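Local coordinates for cellulase (Bacteroides salanitronis, PDB 6WQY), which probably hydrolyses beta-1,4-glucan chains such as cellulose internally, through its family 5 glycoside hydrolase domain, the part of the longer protein modelled here, at residues Gly47-Thr52 and Glu95-Arg100. Sequence-based numbering, arbitrary orientation. Where two conformers were deposited one is given.
Sequences GVADET and ETYLNR. With MG (magnesium ion), chain D.
Ala49 sets its methyl against the phenol end of Tyr97, with CB 3.5 Å from OH and 3.8 Å from CZ. The ring stands with CG opposite the backbone N (chi1 -169°), a turn that carries it off the helix toward the strand; His84 stacks on it and touches Ala49 as well. Two residues on, Glu51 runs fully extended and delivers its carboxylate to Arg100 in a side-on salt bridge. Arg100 NE gives a hydrogen bond to Glu51 OE1 at 2.9 Å, slightly tilted from both planes, while Arg100 NH2 reaches the syn lone pair of Glu51 OE2, also at 2.9 Å and almost straight. With one nitrogen on each oxygen and the two flat groups only 22° apart, neither can easily rotate. Further bonds hold both partners: OE2 also accepts from Gln40 and the Ala59 amide, while NH2 bonds to Ala59 O and NH1 to Tyr107 OH, with a salt bridge from NH1 to Glu103. With an alanine here in place of Arg100, both bonds to Glu51 would go, and its carboxylate would probably lose its countercharge, though OE2 would keep Gln40 and the Ala59 amide. At the helix start, in the conformer given here, Glu95 OE1 binds a magnesium ion at 2.0 Å, five waters completing an octahedral shell. In this family's (beta/alpha)8 barrel, the contact joins the excursion after barrel strand 34-37, where 48-49 pairs antiparallel with 44-45, to the first turns of helix 95-110, whose Leu98 and Asn99 touch helix 139-159.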
loop_
_atom_site.group_PDB
_atom_site.type_symbol
_atom_site.label_atom_id
_atom_site.label_comp_id
_atom_site.label_asym_id
_atom_site.label_seq_id
_atom_site.Cartn_x
_atom_site.Cartn_y
_atom_site.Cartn_z
ATOM N N GLY A 47 6.802 8.362 -20.157
ATOM C CA GLY A 47 6.791 9.520 -19.289
ATOM C C GLY A 47 5.438 9.927 -18.743
ATOM O O GLY A 47 5.365 10.903 -17.981
ATOM N N VAL A 48 4.367 9.216 -19.086
ATOM C CA VAL A 48 3.024 9.627 -18.721
ATOM C C VAL A 48 2.294 8.431 -18.150
ATOM O O VAL A 48 2.374 7.317 -18.686
ATOM C CB VAL A 48 2.257 10.207 -19.930
ATOM C CG1 VAL A 48 0.911 10.760 -19.496
ATOM C CG2 VAL A 48 3.094 11.273 -20.617
ATOM N N ALA A 49 1.576 8.655 -17.065
ATOM C CA ALA A 49 0.657 7.657 -16.547
ATOM C C ALA A 49 -0.240 7.160 -17.666
ATOM O O ALA A 49 -0.728 7.942 -18.476
ATOM C CB ALA A 49 -0.178 8.274 -15.419
ATOM N N ASP A 50 -0.424 5.842 -17.731
ATOM C CA ASP A 50 -1.068 5.196 -18.879
ATOM C C ASP A 50 -1.655 3.876 -18.346
ATOM O O ASP A 50 -0.977 2.852 -18.316
ATOM C CB ASP A 50 -0.065 4.995 -19.996
ATOM C CG ASP A 50 -0.696 4.539 -21.289
ATOM O OD1 ASP A 50 -1.802 3.981 -21.251
ATOM O OD2 ASP A 50 -0.043 4.720 -22.350
ATOM N N GLU A 51 -2.904 3.951 -17.905
ATOM C CA GLU A 51 -3.546 2.889 -17.136
ATOM C C GLU A 51 -3.550 1.542 -17.845
ATOM O O GLU A 51 -3.510 0.498 -17.176
ATOM C CB GLU A 51 -4.986 3.331 -16.861
ATOM C CG GLU A 51 -5.781 2.339 -16.062
ATOM C CD GLU A 51 -7.252 2.715 -15.865
ATOM O OE1 GLU A 51 -7.675 3.857 -16.200
ATOM O OE2 GLU A 51 -7.979 1.851 -15.349
ATOM N N THR A 52 -3.643 1.528 -19.163
ATOM C CA THR A 52 -3.796 0.281 -19.895
ATOM C C THR A 52 -2.487 -0.201 -20.510
ATOM O O THR A 52 -2.514 -1.116 -21.345
ATOM C CB THR A 52 -4.877 0.416 -20.969
ATOM O OG1 THR A 52 -4.539 1.468 -21.872
ATOM C CG2 THR A 52 -6.223 0.721 -20.341
ATOM N N GLU A 95 -7.230 17.811 -15.078
ATOM C CA GLU A 95 -8.515 17.570 -14.425
ATOM C C GLU A 95 -9.113 16.228 -14.833
ATOM O O GLU A 95 -9.764 15.557 -14.018
ATOM C CB GLU A 95 -9.493 18.709 -14.701
ATOM C CG GLU A 95 -10.566 18.805 -13.636
ATOM C CD GLU A 95 -9.986 19.185 -12.288
ATOM O OE1 GLU A 95 -9.207 20.158 -12.227
ATOM O OE2 GLU A 95 -10.294 18.491 -11.293
ATOM N N THR A 96 -8.946 15.833 -16.096
ATOM C CA THR A 96 -9.492 14.558 -16.545
ATOM C C THR A 96 -8.820 13.388 -15.839
ATOM O O THR A 96 -9.486 12.406 -15.495
ATOM C CB THR A 96 -9.373 14.431 -18.055
ATOM O OG1 THR A 96 -10.265 15.385 -18.658
ATOM C CG2 THR A 96 -9.743 13.044 -18.539
ATOM N N TYR A 97 -7.508 13.459 -15.608
ATOM C CA TYR A 97 -6.864 12.371 -14.875
ATOM C C TYR A 97 -7.376 12.306 -13.442
ATOM O O TYR A 97 -7.640 11.221 -12.910
ATOM C CB TYR A 97 -5.352 12.520 -14.922
ATOM C CG TYR A 97 -4.651 11.285 -14.401
ATOM C CD1 TYR A 97 -4.801 10.061 -15.044
ATOM C CD2 TYR A 97 -3.862 11.324 -13.261
ATOM C CE1 TYR A 97 -4.178 8.918 -14.580
ATOM C CE2 TYR A 97 -3.224 10.182 -12.795
ATOM C CZ TYR A 97 -3.380 8.988 -13.457
ATOM O OH TYR A 97 -2.772 7.820 -13.047
ATOM N N LEU A 98 -7.502 13.459 -12.788
ATOM C CA LEU A 98 -8.071 13.484 -11.446
ATOM C C LEU A 98 -9.487 12.928 -11.443
ATOM O O LEU A 98 -9.877 12.206 -10.514
ATOM C CB LEU A 98 -8.000 14.911 -10.912
ATOM C CG LEU A 98 -8.373 15.164 -9.462
ATOM C CD1 LEU A 98 -7.593 14.273 -8.510
ATOM C CD2 LEU A 98 -8.142 16.626 -9.125
ATOM N N ASN A 99 -10.270 13.232 -12.482
ATOM C CA ASN A 99 -11.592 12.642 -12.596
ATOM C C ASN A 99 -11.517 11.123 -12.680
ATOM O O ASN A 99 -12.351 10.423 -12.090
ATOM C CB ASN A 99 -12.310 13.202 -13.819
ATOM C CG ASN A 99 -13.714 12.664 -13.935
ATOM O OD1 ASN A 99 -14.644 13.186 -13.316
ATOM N ND2 ASN A 99 -13.885 11.616 -14.721
ATOM N N ARG A 100 -10.555 10.583 -13.434
ATOM C CA ARG A 100 -10.426 9.130 -13.524
ATOM C C ARG A 100 -10.132 8.522 -12.152
ATOM O O ARG A 100 -10.692 7.481 -11.786
ATOM C CB ARG A 100 -9.340 8.738 -14.523
ATOM C CG ARG A 100 -9.080 7.242 -14.606
ATOM C CD ARG A 100 -10.333 6.466 -14.988
ATOM N NE ARG A 100 -10.093 5.031 -15.051
ATOM C CZ ARG A 100 -11.043 4.114 -14.953
ATOM N NH1 ARG A 100 -12.308 4.463 -14.770
ATOM N NH2 ARG A 100 -10.707 2.833 -15.008
HETATM MG MG MG D . -8.347 21.278 -10.756
HETATM O O HOH W 1 -9.901 22.509 -10.755
HETATM O O HOH W 2 -9.257 20.041 -9.508
HETATM O O HOH W 3 -7.466 22.504 -12.074
HETATM O O HOH W 4 -6.505 20.052 -10.659
HETATM O O HOH W 5 -7.431 22.248 -9.161
#